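Local coordinates for protein L-methionine gamma-lyase (Fusobacterium nucleatum subsp. nucleatum, PDB 6LXU) that is a pyridoxal-phosphate-dependent enzyme of the Cys/Met metabolism family, found here as an assembly of four protein chains, at residues L21-L24 against M30-Y33; G47-L52 against G56-R61; G129-F134 against K148-V153; K174-H177 against N181-V184; I303-K306 against D310-A313. All coordinates share one frame; numbering follows the deposited sequence. Where two conformers were deposited one is given.

Contact 4 is the buried one of the five, contacts 2 and 3 lie at the surface, and contacts 1 and 5 are partly buried. Contacts 3 and 4 share the seven-stranded sheet, where strands 151-157 and 183-187 are neighbours. Their chemistry differs with depth, charged and amide groups at the strand starts in contact 3, methyls and an imidazole in contact 4. Contacts 1 and 2 belong to the N-terminal arm that faces other subunits and touch through Leu21 and Tyr57. Contact 5, an aromatic edge against a helix, lies by the five-stranded sheet, about 43 Å from contact 2 between centres.

Contact 1. Residues L21-L24 against M30-Y33; sequences LKNL and MPIY
Asn23 points its CB toward the other segment, and a chi1 of 68°, with CG sitting between backbone N and carbonyl carbon, turns the amide over the ring of Pro31. Tyr33, with CG opposite its carbonyl carbon (chi1 -65°), brings its OH to 3.4 Å from Asn23 CB. The side chains of Asn23 and Pro31 lie aslant: CB of Asn23 is 3.8 Å from CG of Pro31, and the amide ND2 stands equally far from Pro31 CD. Within its own segment, CB of Pro31 lies 3.7 Å above the plane of the Tyr33 ring, offset toward its rim, so proline, phenol and asparagine form one small cluster. A water in the plane of that ring ties the segments together, 3.0 Å from Tyr33 OH, while Leu24 N donates to it over 3.2 Å. Both segments belong to the long loop between helices 11-17 and 43-50, which packs against a second subunit; Tyr25 of that subunit meets Tyr33 edge-to-face. The polar end of Asn23 looks beyond the pair: OD1 accepts from Thr27 N and, weakly, from Tyr25 N of its own chain. No direct hydrogen bond joins the two segments, so between them the contact is van der Waals touch plus one bridging water, and the amide oxygen of Asn23 is taken by the intervening turn.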
loop_
_atom_site.group_PDB
_atom_site.type_symbol
_atom_site.label_atom_id
_atom_site.label_comp_id
_atom_site.label_asym_id
_atom_site.label_seq_id
_atom_site.Cartn_x
_atom_site.Cartn_y
_atom_site.Cartn_z
ATOM N N LEU A 21 -18.251 7.552 3.554
ATOM C CA LEU A 21 -18.064 8.929 3.970
ATOM C C LEU A 21 -17.658 9.724 2.749
ATOM O O LEU A 21 -17.042 9.182 1.831
ATOM C CB LEU A 21 -16.967 9.025 5.023
ATOM C CG LEU A 21 -17.274 8.543 6.434
ATOM C CD1 LEU A 21 -15.996 8.676 7.260
ATOM C CD2 LEU A 21 -18.440 9.296 7.064
ATOM N N LYS A 22 -17.982 11.011 2.763
ATOM C CA LYS A 22 -17.573 11.933 1.704
ATOM C C LYS A 22 -16.078 12.158 1.713
ATOM O O LYS A 22 -15.428 12.028 2.765
ATOM C CB LYS A 22 -18.241 13.307 1.879
ATOM C CG LYS A 22 -18.242 14.170 0.623
ATOM C CD LYS A 22 -19.199 13.556 -0.380
ATOM C CE LYS A 22 -19.140 14.191 -1.747
ATOM N NZ LYS A 22 -19.721 13.280 -2.770
ATOM N N ASN A 23 -15.540 12.516 0.551
ATOM C CA ASN A 23 -14.185 13.050 0.495
ATOM C C ASN A 23 -14.185 14.315 -0.340
ATOM O O ASN A 23 -15.112 14.566 -1.113
ATOM C CB ASN A 23 -13.190 11.996 -0.004
ATOM C CG ASN A 23 -13.396 11.631 -1.465
ATOM O OD1 ASN A 23 -12.956 12.365 -2.378
ATOM N ND2 ASN A 23 -14.055 10.492 -1.701
ATOM N N LEU A 24 -13.153 15.127 -0.174
ATOM C CA LEU A 24 -13.127 16.462 -0.767
ATOM C C LEU A 24 -13.117 16.467 -2.293
ATOM O O LEU A 24 -13.591 17.416 -2.909
ATOM C CB LEU A 24 -11.915 17.234 -0.243
ATOM C CG LEU A 24 -11.831 18.728 -0.579
ATOM C CD1 LEU A 24 -13.084 19.489 -0.162
ATOM C CD2 LEU A 24 -10.590 19.313 0.073
ATOM N N MET A 30 -12.776 4.733 -1.694
ATOM C CA MET A 30 -12.568 5.353 -0.428
ATOM C C MET A 30 -11.075 5.722 -0.238
ATOM O O MET A 30 -10.253 4.823 -0.304
ATOM C CB MET A 30 -12.999 4.335 0.610
ATOM C CG MET A 30 -12.928 4.890 1.985
ATOM S SD MET A 30 -14.050 6.299 2.201
ATOM C CE MET A 30 -13.019 7.592 2.880
ATOM N N PRO A 31 -10.707 7.005 -0.037
ATOM C CA PRO A 31 -9.278 7.297 0.138
ATOM C C PRO A 31 -8.662 6.543 1.308
ATOM O O PRO A 31 -9.349 6.243 2.304
ATOM C CB PRO A 31 -9.246 8.807 0.370
ATOM C CG PRO A 31 -10.509 9.289 -0.267
ATOM C CD PRO A 31 -11.505 8.244 -0.105
ATOM N N ILE A 32 -7.365 6.278 1.192
ATOM C CA ILE A 32 -6.616 5.624 2.265
ATOM C C ILE A 32 -6.005 6.738 3.087
ATOM O O ILE A 32 -5.040 7.368 2.674
ATOM C CB ILE A 32 -5.556 4.645 1.731
ATOM C CG1 ILE A 32 -6.164 3.714 0.676
ATOM C CG2 ILE A 32 -4.962 3.872 2.899
ATOM C CD1 ILE A 32 -5.159 2.782 0.026
ATOM N N TYR A 33 -6.586 6.981 4.266
ATOM C CA TYR A 33 -6.108 8.031 5.148
ATOM C C TYR A 33 -4.978 7.450 6.005
ATOM O O TYR A 33 -5.142 7.156 7.202
ATOM C CB TYR A 33 -7.304 8.630 5.927
ATOM C CG TYR A 33 -8.347 9.380 4.999
ATOM C CD1 TYR A 33 -8.027 10.581 4.411
ATOM C CD2 TYR A 33 -9.612 8.860 4.760
ATOM C CE1 TYR A 33 -8.941 11.267 3.637
ATOM C CE2 TYR A 33 -10.535 9.548 3.980
ATOM C CZ TYR A 33 -10.188 10.745 3.409
ATOM O OH TYR A 33 -11.112 11.410 2.625
HETATM O O HOH W 1 -10.578 14.168 1.469
#

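Contact 2. Residues G47-L52 against G56-R61; sequences GRRFAL and GYIYTR
Arg49 lays one face of its guanidinium over the backbone of the opposite segment, with Gly56 CA and Tyr57 N both under it toward the rim, and Gly56 CA 3.6 Å from NE. Its chain, extended from CG to NE, carries NH1 to Tyr57 O at 2.9 Å. That bond uses a lone pair in the carbonyl plane, but it is bent (134° at the hydrogen) and leaves the guanidinium plane by 30°. NE turns instead to Ala55 O. One residue on, Phe50 presents a ring face to Ile58, whose CD1 stands 4.0 Å above the ring centre in a CH-pi contact while CG2 touches Phe50 CZ at 3.6 Å. A Schellman motif with Leu52 at C-prime ends the helix beside them. Further along, Tyr59 and Arg61 hydrogen-bond the cofactor-bearing lysine of a fourth subunit. Two backbone carbonyls thus share one guanidinium, and their dipoles would probably stabilise its positive charge, while Ile58 covers the aromatic face beside it.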
loop_
_atom_site.group_PDB
_atom_site.type_symbol
_atom_site.label_atom_id
_atom_site.label_comp_id
_atom_site.label_asym_id
_atom_site.label_seq_id
_atom_site.Cartn_x
_atom_site.Cartn_y
_atom_site.Cartn_z
ATOM N N GLY A 47 -9.776 21.795 21.075
ATOM C CA GLY A 47 -10.523 21.693 22.334
ATOM C C GLY A 47 -11.928 21.137 22.165
ATOM O O GLY A 47 -12.353 20.282 22.927
ATOM N N ARG A 48 -12.622 21.602 21.136
ATOM C CA ARG A 48 -13.984 21.123 20.879
ATOM C C ARG A 48 -13.995 19.634 20.552
ATOM O O ARG A 48 -14.877 18.905 20.996
ATOM C CB ARG A 48 -14.661 21.916 19.768
ATOM C CG ARG A 48 -15.069 23.316 20.198
ATOM C CD ARG A 48 -15.984 23.974 19.181
ATOM N NE ARG A 48 -15.300 24.257 17.921
ATOM C CZ ARG A 48 -14.602 25.363 17.638
ATOM N NH1 ARG A 48 -14.481 26.339 18.536
ATOM N NH2 ARG A 48 -14.025 25.496 16.454
ATOM N N ARG A 49 -12.998 19.156 19.813
ATOM C CA ARG A 49 -12.950 17.718 19.510
ATOM C C ARG A 49 -12.667 16.890 20.738
ATOM O O ARG A 49 -13.309 15.869 20.939
ATOM C CB ARG A 49 -11.952 17.416 18.414
ATOM C CG ARG A 49 -12.432 17.997 17.116
ATOM C CD ARG A 49 -11.886 17.249 15.951
ATOM N NE ARG A 49 -12.338 17.889 14.724
ATOM C CZ ARG A 49 -11.602 18.062 13.639
ATOM N NH1 ARG A 49 -10.353 17.609 13.592
ATOM N NH2 ARG A 49 -12.117 18.685 12.582
ATOM N N PHE A 50 -11.744 17.343 21.584
ATOM C CA PHE A 50 -11.459 16.637 22.832
ATOM C C PHE A 50 -12.627 16.670 23.823
ATOM O O PHE A 50 -12.778 15.755 24.630
ATOM C CB PHE A 50 -10.184 17.165 23.493
ATOM C CG PHE A 50 -8.941 16.525 22.954
ATOM C CD1 PHE A 50 -8.560 15.277 23.416
ATOM C CD2 PHE A 50 -8.180 17.139 21.964
ATOM C CE1 PHE A 50 -7.428 14.651 22.927
ATOM C CE2 PHE A 50 -7.039 16.507 21.465
ATOM C CZ PHE A 50 -6.676 15.262 21.944
ATOM N N ALA A 51 -13.439 17.723 23.751
ATOM C CA ALA A 51 -14.627 17.855 24.606
ATOM C C ALA A 51 -15.885 17.222 23.991
ATOM O O ALA A 51 -16.975 17.372 24.556
ATOM C CB ALA A 51 -14.869 19.327 24.905
ATOM N N LEU A 52 -15.743 16.527 22.857
ATOM C CA LEU A 52 -16.865 15.905 22.129
ATOM C C LEU A 52 -17.969 16.911 21.761
ATOM O O LEU A 52 -19.160 16.566 21.749
ATOM C CB LEU A 52 -17.444 14.724 22.924
ATOM C CG LEU A 52 -16.458 13.700 23.494
ATOM C CD1 LEU A 52 -17.194 12.642 24.303
ATOM C CD2 LEU A 52 -15.642 13.044 22.393
ATOM N N GLY A 56 -15.321 15.064 14.032
ATOM C CA GLY A 56 -14.050 14.998 13.325
ATOM C C GLY A 56 -13.016 14.252 14.134
ATOM O O GLY A 56 -13.278 13.785 15.244
ATOM N N TYR A 57 -11.818 14.196 13.573
ATOM C CA TYR A 57 -10.796 13.242 13.997
ATOM C C TYR A 57 -9.686 13.891 14.796
ATOM O O TYR A 57 -9.493 15.111 14.790
ATOM C CB TYR A 57 -10.270 12.487 12.761
ATOM C CG TYR A 57 -11.350 11.607 12.164
ATOM C CD1 TYR A 57 -11.509 10.313 12.606
ATOM C CD2 TYR A 57 -12.247 12.089 11.211
ATOM C CE1 TYR A 57 -12.509 9.497 12.108
ATOM C CE2 TYR A 57 -13.259 11.281 10.711
ATOM C CZ TYR A 57 -13.395 9.988 11.172
ATOM O OH TYR A 57 -14.398 9.178 10.693
ATOM N N ILE A 58 -8.968 13.042 15.521
ATOM C CA ILE A 58 -7.871 13.440 16.408
ATOM C C ILE A 58 -6.610 12.610 16.152
ATOM O O ILE A 58 -5.532 13.164 15.986
ATOM C CB ILE A 58 -8.295 13.340 17.887
ATOM C CG1 ILE A 58 -9.442 14.325 18.200
ATOM C CG2 ILE A 58 -7.099 13.581 18.807
ATOM C CD1 ILE A 58 -10.026 14.142 19.583
ATOM N N TYR A 59 -6.747 11.287 16.156
ATOM C CA TYR A 59 -5.576 10.404 16.149
ATOM C C TYR A 59 -6.060 9.012 15.808
ATOM O O TYR A 59 -7.083 8.574 16.317
ATOM C CB TYR A 59 -4.937 10.414 17.527
ATOM C CG TYR A 59 -3.651 9.656 17.687
ATOM C CD1 TYR A 59 -2.474 10.165 17.192
ATOM C CD2 TYR A 59 -3.600 8.470 18.407
ATOM C CE1 TYR A 59 -1.270 9.517 17.398
ATOM C CE2 TYR A 59 -2.406 7.802 18.625
ATOM C CZ TYR A 59 -1.240 8.345 18.132
ATOM O OH TYR A 59 -0.022 7.755 18.375
ATOM N N THR A 60 -5.329 8.307 14.950
ATOM C CA THR A 60 -5.846 7.070 14.367
ATOM C C THR A 60 -6.158 5.973 15.377
ATOM O O THR A 60 -7.078 5.201 15.145
ATOM C CB THR A 60 -4.917 6.608 13.237
ATOM O OG1 THR A 60 -5.119 7.537 12.171
ATOM C CG2 THR A 60 -5.198 5.190 12.738
ATOM N N ARG A 61 -5.464 5.907 16.532
ATOM C CA ARG A 61 -5.864 4.916 17.538
ATOM C C ARG A 61 -7.306 5.130 18.024
ATOM O O ARG A 61 -7.996 4.159 18.329
ATOM C CB ARG A 61 -4.881 4.869 18.714
ATOM C CG ARG A 61 -5.286 3.935 19.863
ATOM C CD ARG A 61 -4.098 3.333 20.640
ATOM N NE ARG A 61 -3.100 4.336 20.991
ATOM C CZ ARG A 61 -3.258 5.277 21.926
ATOM N NH1 ARG A 61 -4.356 5.309 22.683
ATOM N NH2 ARG A 61 -2.333 6.206 22.089
#

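Contact 3. Residues G129-F134 against K148-V153; sequences GVEVTF and KKNTRV
Glu131 reaches across to Lys148 and Asn150 with a single carboxylate oxygen, OE1, in the one of its two modelled conformers described here. Its chain runs extended beyond CG, chi2 162°, and meets both partners at about a right angle. Lys148 needs a bend at chi3 (-67°) to set NZ 2.8 Å from Glu131 OE1, a salt bridge on the syn side, moderately out of the carboxylate plane. Asn150, chi1 65°, delivers ND2 to the same oxygen from the opposite face; the bond is long, 3.3 Å, but nearly straight, and it leaves within the plane of the amide. Two donors therefore grip OE1 from above and below. The segments lead into strands 131-135 and 151-157 of the large, mostly parallel sheet, with strand 106-110 running between them, which explains why side chains rather than backbones meet. A type I turn from Lys148 to Thr151 leads into the second strand, and Lys148 N donates to Thr151 OG1 over 2.8 Å. Asn150 ND2 also bonds Gly104 O, and Thr151 OG1 bonds His106 ND1.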
loop_
_atom_site.group_PDB
_atom_site.type_symbol
_atom_site.label_atom_id
_atom_site.label_comp_id
_atom_site.label_asym_id
_atom_site.label_seq_id
_atom_site.Cartn_x
_atom_site.Cartn_y
_atom_site.Cartn_z
ATOM N N GLY A 129 -8.232 -12.768 37.640
ATOM C CA GLY A 129 -9.325 -12.804 38.599
ATOM C C GLY A 129 -10.704 -13.056 38.043
ATOM O O GLY A 129 -11.682 -12.906 38.777
ATOM N N VAL A 130 -10.796 -13.462 36.773
ATOM C CA VAL A 130 -12.082 -13.788 36.160
ATOM C C VAL A 130 -12.291 -15.292 36.295
ATOM O O VAL A 130 -11.389 -16.081 36.036
ATOM C CB VAL A 130 -12.115 -13.358 34.683
ATOM C CG1 VAL A 130 -13.443 -13.740 34.034
ATOM C CG2 VAL A 130 -11.876 -11.859 34.571
ATOM N N GLU A 131 -13.497 -15.685 36.721
ATOM C CA GLU A 131 -13.905 -17.088 36.826
ATOM C C GLU A 131 -14.498 -17.510 35.486
ATOM O O GLU A 131 -15.344 -16.789 34.962
ATOM C CB GLU A 131 -15.003 -17.239 37.899
ATOM C CG GLU A 131 -14.641 -16.721 39.293
ATOM C CD GLU A 131 -15.845 -16.477 40.200
ATOM O OE1 GLU A 131 -16.975 -16.898 39.871
ATOM O OE2 GLU A 131 -15.657 -15.855 41.268
ATOM N N VAL A 132 -14.096 -18.654 34.958
ATOM C CA VAL A 132 -14.643 -19.139 33.688
ATOM C C VAL A 132 -15.118 -20.571 33.853
ATOM O O VAL A 132 -14.384 -21.416 34.360
ATOM C CB VAL A 132 -13.615 -19.045 32.536
ATOM C CG1 VAL A 132 -14.262 -19.451 31.213
ATOM C CG2 VAL A 132 -13.038 -17.635 32.435
ATOM N N THR A 133 -16.361 -20.825 33.450
ATOM C CA THR A 133 -16.914 -22.171 33.410
ATOM C C THR A 133 -17.121 -22.576 31.952
ATOM O O THR A 133 -17.782 -21.854 31.185
ATOM C CB THR A 133 -18.259 -22.247 34.148
ATOM O OG1 THR A 133 -18.086 -21.802 35.497
ATOM C CG2 THR A 133 -18.793 -23.677 34.173
ATOM N N PHE A 134 -16.559 -23.717 31.579
ATOM C CA PHE A 134 -16.713 -24.287 30.251
ATOM C C PHE A 134 -17.765 -25.377 30.312
ATOM O O PHE A 134 -17.634 -26.332 31.090
ATOM C CB PHE A 134 -15.397 -24.875 29.769
ATOM C CG PHE A 134 -14.302 -23.862 29.645
ATOM C CD1 PHE A 134 -14.233 -23.024 28.530
ATOM C CD2 PHE A 134 -13.353 -23.719 30.647
ATOM C CE1 PHE A 134 -13.227 -22.078 28.415
ATOM C CE2 PHE A 134 -12.342 -22.773 30.529
ATOM C CZ PHE A 134 -12.282 -21.955 29.414
ATOM N N LYS A 148 -24.611 -17.737 37.180
ATOM C CA LYS A 148 -24.461 -17.241 38.552
ATOM C C LYS A 148 -24.801 -15.771 38.590
ATOM O O LYS A 148 -24.861 -15.099 37.548
ATOM C CB LYS A 148 -23.033 -17.459 39.050
ATOM C CG LYS A 148 -22.614 -18.911 39.032
ATOM C CD LYS A 148 -21.435 -19.180 39.943
ATOM C CE LYS A 148 -20.175 -18.500 39.448
ATOM N NZ LYS A 148 -19.040 -18.728 40.378
ATOM N N LYS A 149 -24.996 -15.236 39.793
ATOM C CA LYS A 149 -25.299 -13.826 39.945
ATOM C C LYS A 149 -24.228 -12.925 39.309
ATOM O O LYS A 149 -24.554 -11.875 38.775
ATOM C CB LYS A 149 -25.453 -13.464 41.423
ATOM C CG LYS A 149 -25.972 -12.058 41.651
ATOM C CD LYS A 149 -26.197 -11.779 43.128
ATOM C CE LYS A 149 -26.951 -10.477 43.340
ATOM N NZ LYS A 149 -28.391 -10.588 42.967
ATOM N N ASN A 150 -22.967 -13.342 39.410
ATOM C CA ASN A 150 -21.839 -12.573 38.871
ATOM C C ASN A 150 -21.440 -12.968 37.440
ATOM O O ASN A 150 -20.383 -12.535 36.967
ATOM C CB ASN A 150 -20.621 -12.653 39.812
ATOM C CG ASN A 150 -20.055 -14.042 39.920
ATOM O OD1 ASN A 150 -20.797 -15.024 39.927
ATOM N ND2 ASN A 150 -18.737 -14.146 40.004
ATOM N N THR A 151 -22.250 -13.770 36.742
ATOM C CA THR A 151 -22.003 -14.049 35.318
ATOM C C THR A 151 -22.179 -12.776 34.523
ATOM O O THR A 151 -23.264 -12.211 34.444
ATOM C CB THR A 151 -22.915 -15.153 34.785
ATOM O OG1 THR A 151 -22.744 -16.309 35.603
ATOM C CG2 THR A 151 -22.562 -15.497 33.322
ATOM N N ARG A 152 -21.073 -12.295 33.956
ATOM C CA ARG A 152 -21.080 -11.066 33.178
ATOM C C ARG A 152 -21.147 -11.321 31.665
ATOM O O ARG A 152 -21.624 -10.470 30.935
ATOM C CB ARG A 152 -19.834 -10.245 33.534
ATOM C CG ARG A 152 -19.633 -8.955 32.774
ATOM C CD ARG A 152 -20.802 -7.993 32.873
ATOM N NE ARG A 152 -20.472 -6.689 32.308
ATOM C CZ ARG A 152 -21.354 -5.787 31.880
ATOM N NH1 ARG A 152 -22.669 -6.039 31.941
ATOM N NH2 ARG A 152 -20.938 -4.627 31.405
ATOM N N VAL A 153 -20.616 -12.456 31.225
ATOM C CA VAL A 153 -20.558 -12.785 29.801
ATOM C C VAL A 153 -20.938 -14.239 29.596
ATOM O O VAL A 153 -20.461 -15.135 30.290
ATOM C CB VAL A 153 -19.136 -12.554 29.221
ATOM C CG1 VAL A 153 -18.972 -13.190 27.839
ATOM C CG2 VAL A 153 -18.815 -11.075 29.169
#

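Contact 4. Residues K174-H177 against N181-V184; sequences KIAH and NTLV
Ala176, on helix 169-176, presses its CB onto Val184 CG2 at 3.4 Å, closer than methyl carbons usually come, so the packing here is tight. The same CB lies 3.9 Å from Thr182 CG2, and Ala176 O is set 3.4 Å from Thr182 CB. At His177 the CB leaves pointing away from the strand, yet chi1 of -72° swings the imidazole back. The ring then turns its edge to Thr182 O, with CD2 3.4 Å off and close to the ring plane, while Val184 CG2 comes in obliquely, 4.1 Å from the ring centroid and off-centre, a CH-pi contact. A bond from NE2 to Asp204 OD2 would hold the ring's rotation; the same OD2 accepts from Val184 N. Thr182 OG1 bonds Thr151 O on the next strand. The contact closes the beta-alpha-beta crossover from strand 151-157 through helix 169-176 to strand 183-187, which lies between strands 151-157 and 205-209; helix 140-146 flanks the helix at Ile175.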
loop_
_atom_site.group_PDB
_atom_site.type_symbol
_atom_site.label_atom_id
_atom_site.label_comp_id
_atom_site.label_asym_id
_atom_site.label_seq_id
_atom_site.Cartn_x
_atom_site.Cartn_y
_atom_site.Cartn_z
ATOM N N LYS A 174 -31.679 -16.040 25.628
ATOM C CA LYS A 174 -32.776 -15.956 26.616
ATOM C C LYS A 174 -32.337 -16.462 27.972
ATOM O O LYS A 174 -32.656 -15.837 28.994
ATOM C CB LYS A 174 -34.003 -16.722 26.128
ATOM C CG LYS A 174 -34.703 -15.996 25.007
ATOM C CD LYS A 174 -35.789 -16.862 24.427
ATOM C CE LYS A 174 -36.495 -16.146 23.308
ATOM N NZ LYS A 174 -37.484 -17.029 22.669
ATOM N N ILE A 175 -31.584 -17.553 28.001
ATOM C CA ILE A 175 -31.064 -18.085 29.271
ATOM C C ILE A 175 -30.112 -17.090 29.915
ATOM O O ILE A 175 -30.216 -16.780 31.103
ATOM C CB ILE A 175 -30.376 -19.444 29.068
ATOM C CG1 ILE A 175 -31.427 -20.480 28.663
ATOM C CG2 ILE A 175 -29.625 -19.899 30.322
ATOM C CD1 ILE A 175 -30.865 -21.734 28.067
ATOM N N ALA A 176 -29.159 -16.580 29.134
ATOM C CA ALA A 176 -28.201 -15.597 29.655
ATOM C C ALA A 176 -28.888 -14.368 30.241
ATOM O O ALA A 176 -28.499 -13.870 31.304
ATOM C CB ALA A 176 -27.244 -15.182 28.549
ATOM N N HIS A 177 -29.913 -13.894 29.540
ATOM C CA HIS A 177 -30.578 -12.661 29.900
ATOM C C HIS A 177 -31.542 -12.775 31.086
ATOM O O HIS A 177 -32.083 -11.760 31.515
ATOM C CB HIS A 177 -31.264 -12.057 28.684
ATOM C CG HIS A 177 -30.292 -11.481 27.694
ATOM N ND1 HIS A 177 -30.522 -11.486 26.336
ATOM C CD2 HIS A 177 -29.076 -10.902 27.872
ATOM C CE1 HIS A 177 -29.497 -10.914 25.724
ATOM N NE2 HIS A 177 -28.610 -10.553 26.628
ATOM N N ASN A 181 -27.492 -8.383 34.266
ATOM C CA ASN A 181 -26.134 -7.884 34.046
ATOM C C ASN A 181 -25.336 -8.699 33.010
ATOM O O ASN A 181 -24.187 -8.349 32.718
ATOM C CB ASN A 181 -25.389 -7.886 35.384
ATOM C CG ASN A 181 -24.169 -6.984 35.388
ATOM O OD1 ASN A 181 -24.222 -5.843 34.916
ATOM N ND2 ASN A 181 -23.064 -7.486 35.940
ATOM N N THR A 182 -25.903 -9.767 32.455
ATOM C CA THR A 182 -25.140 -10.645 31.558
ATOM C C THR A 182 -25.195 -10.186 30.101
ATOM O O THR A 182 -26.276 -9.946 29.548
ATOM C CB THR A 182 -25.642 -12.088 31.651
ATOM O OG1 THR A 182 -25.608 -12.530 33.017
ATOM C CG2 THR A 182 -24.809 -13.039 30.785
ATOM N N LEU A 183 -24.019 -10.091 29.474
ATOM C CA LEU A 183 -23.910 -9.809 28.039
ATOM C C LEU A 183 -23.645 -11.087 27.275
ATOM O O LEU A 183 -22.847 -11.917 27.706
ATOM C CB LEU A 183 -22.766 -8.835 27.783
ATOM C CG LEU A 183 -22.939 -7.439 28.375
ATOM C CD1 LEU A 183 -21.616 -6.686 28.326
ATOM C CD2 LEU A 183 -24.038 -6.671 27.656
ATOM N N VAL A 184 -24.302 -11.227 26.125
ATOM C CA VAL A 184 -24.089 -12.341 25.232
ATOM C C VAL A 184 -23.212 -11.860 24.073
ATOM O O VAL A 184 -23.553 -10.893 23.392
ATOM C CB VAL A 184 -25.419 -12.925 24.704
ATOM C CG1 VAL A 184 -25.147 -14.128 23.806
ATOM C CG2 VAL A 184 -26.330 -13.335 25.854
#

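Contact 5. Residues I303-K306 against D310-A313; sequences IAKK and DFGA
The CA atoms of Ala304 and Phe311 are the nearest across the two segments, 7.2 Å apart, where the chain leaves helix 301-307 and turns back through a loop. This is a helix-to-strand connection leading into strand 314-319 of the five-stranded mixed sheet, and Phe311 packs back against the helix it has just left. Its CG stands opposite the carbonyl carbon, chi1 -65°, and this carries the ring across to the helix. The ring meets it edge-on: Ala304 CB lies near the ring plane, 3.9 Å from Phe311 CE1, and Lys305 N is 3.8 Å from the same carbon. Lys305 adds a looser touch, its CB 4.3 Å from Phe311 CZ, before its extended chain leads away from the ring. Tyr292 also touches Phe311. Gly312 has backbone angles (phi 96°, psi 175°) that call for glycine, because a CB there would run into the preceding carbonyl O; next to it, the backbone of Ala313 pairs with Val379. Asp310 OD2 forms a salt bridge with Arg275 on helix 263-282. Its other oxygen, OD1, accepts from Phe311 N at 2.8 Å on the anti side, with the donor somewhat out of the carboxylate plane.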
loop_
_atom_site.group_PDB
_atom_site.type_symbol
_atom_site.label_atom_id
_atom_site.label_comp_id
_atom_site.label_asym_id
_atom_site.label_seq_id
_atom_site.Cartn_x
_atom_site.Cartn_y
_atom_site.Cartn_z
ATOM N N ILE A 303 -31.551 -26.561 14.256
ATOM C CA ILE A 303 -31.156 -25.242 14.774
ATOM C C ILE A 303 -30.446 -24.440 13.678
ATOM O O ILE A 303 -30.731 -23.267 13.456
ATOM C CB ILE A 303 -30.253 -25.382 16.016
ATOM C CG1 ILE A 303 -31.043 -25.995 17.189
ATOM C CG2 ILE A 303 -29.670 -24.040 16.425
ATOM C CD1 ILE A 303 -30.178 -26.581 18.278
ATOM N N ALA A 304 -29.527 -25.092 12.965
ATOM C CA ALA A 304 -28.831 -24.442 11.851
ATOM C C ALA A 304 -29.820 -23.941 10.810
ATOM O O ALA A 304 -29.697 -22.820 10.321
ATOM C CB ALA A 304 -27.827 -25.392 11.210
ATOM N N LYS A 305 -30.817 -24.768 10.492
ATOM C CA LYS A 305 -31.838 -24.384 9.519
ATOM C C LYS A 305 -32.645 -23.157 9.963
ATOM O O LYS A 305 -33.076 -22.370 9.133
ATOM C CB LYS A 305 -32.766 -25.567 9.244
ATOM C CG LYS A 305 -33.727 -25.354 8.085
ATOM C CD LYS A 305 -34.583 -26.590 7.883
ATOM C CE LYS A 305 -35.524 -26.420 6.700
ATOM N NZ LYS A 305 -36.490 -27.546 6.592
ATOM N N LYS A 306 -32.848 -22.988 11.264
ATOM C CA LYS A 306 -33.585 -21.842 11.770
ATOM C C LYS A 306 -32.780 -20.563 11.817
ATOM O O LYS A 306 -33.340 -19.493 11.633
ATOM C CB LYS A 306 -34.064 -22.102 13.188
ATOM C CG LYS A 306 -35.190 -23.099 13.378
ATOM C CD LYS A 306 -36.482 -22.500 12.887
ATOM C CE LYS A 306 -37.681 -23.354 13.241
ATOM N NZ LYS A 306 -38.932 -22.679 12.832
ATOM N N ASP A 310 -27.761 -20.012 4.976
ATOM C CA ASP A 310 -27.104 -21.087 4.241
ATOM C C ASP A 310 -26.168 -21.742 5.245
ATOM O O ASP A 310 -25.955 -21.210 6.334
ATOM C CB ASP A 310 -26.370 -20.550 3.003
ATOM C CG ASP A 310 -26.193 -21.593 1.908
ATOM O OD1 ASP A 310 -26.279 -22.807 2.205
ATOM O OD2 ASP A 310 -25.982 -21.196 0.748
ATOM N N PHE A 311 -25.625 -22.898 4.880
ATOM C CA PHE A 311 -24.991 -23.783 5.851
ATOM C C PHE A 311 -23.469 -23.710 5.884
ATOM O O PHE A 311 -22.837 -24.474 6.601
ATOM C CB PHE A 311 -25.444 -25.225 5.610
ATOM C CG PHE A 311 -26.916 -25.443 5.865
ATOM C CD1 PHE A 311 -27.417 -25.451 7.156
ATOM C CD2 PHE A 311 -27.790 -25.693 4.811
ATOM C CE1 PHE A 311 -28.770 -25.688 7.397
ATOM C CE2 PHE A 311 -29.144 -25.930 5.046
ATOM C CZ PHE A 311 -29.630 -25.923 6.337
ATOM N N GLY A 312 -22.901 -22.764 5.144
ATOM C CA GLY A 312 -21.495 -22.427 5.237
ATOM C C GLY A 312 -20.600 -23.085 4.230
ATOM O O GLY A 312 -21.021 -23.912 3.418
ATOM N N ALA A 313 -19.337 -22.680 4.274
ATOM C CA ALA A 313 -18.349 -23.181 3.340
ATOM C C ALA A 313 -17.181 -23.869 4.024
ATOM O O ALA A 313 -16.167 -24.157 3.386
ATOM C CB ALA A 313 -17.900 -22.056 2.434
#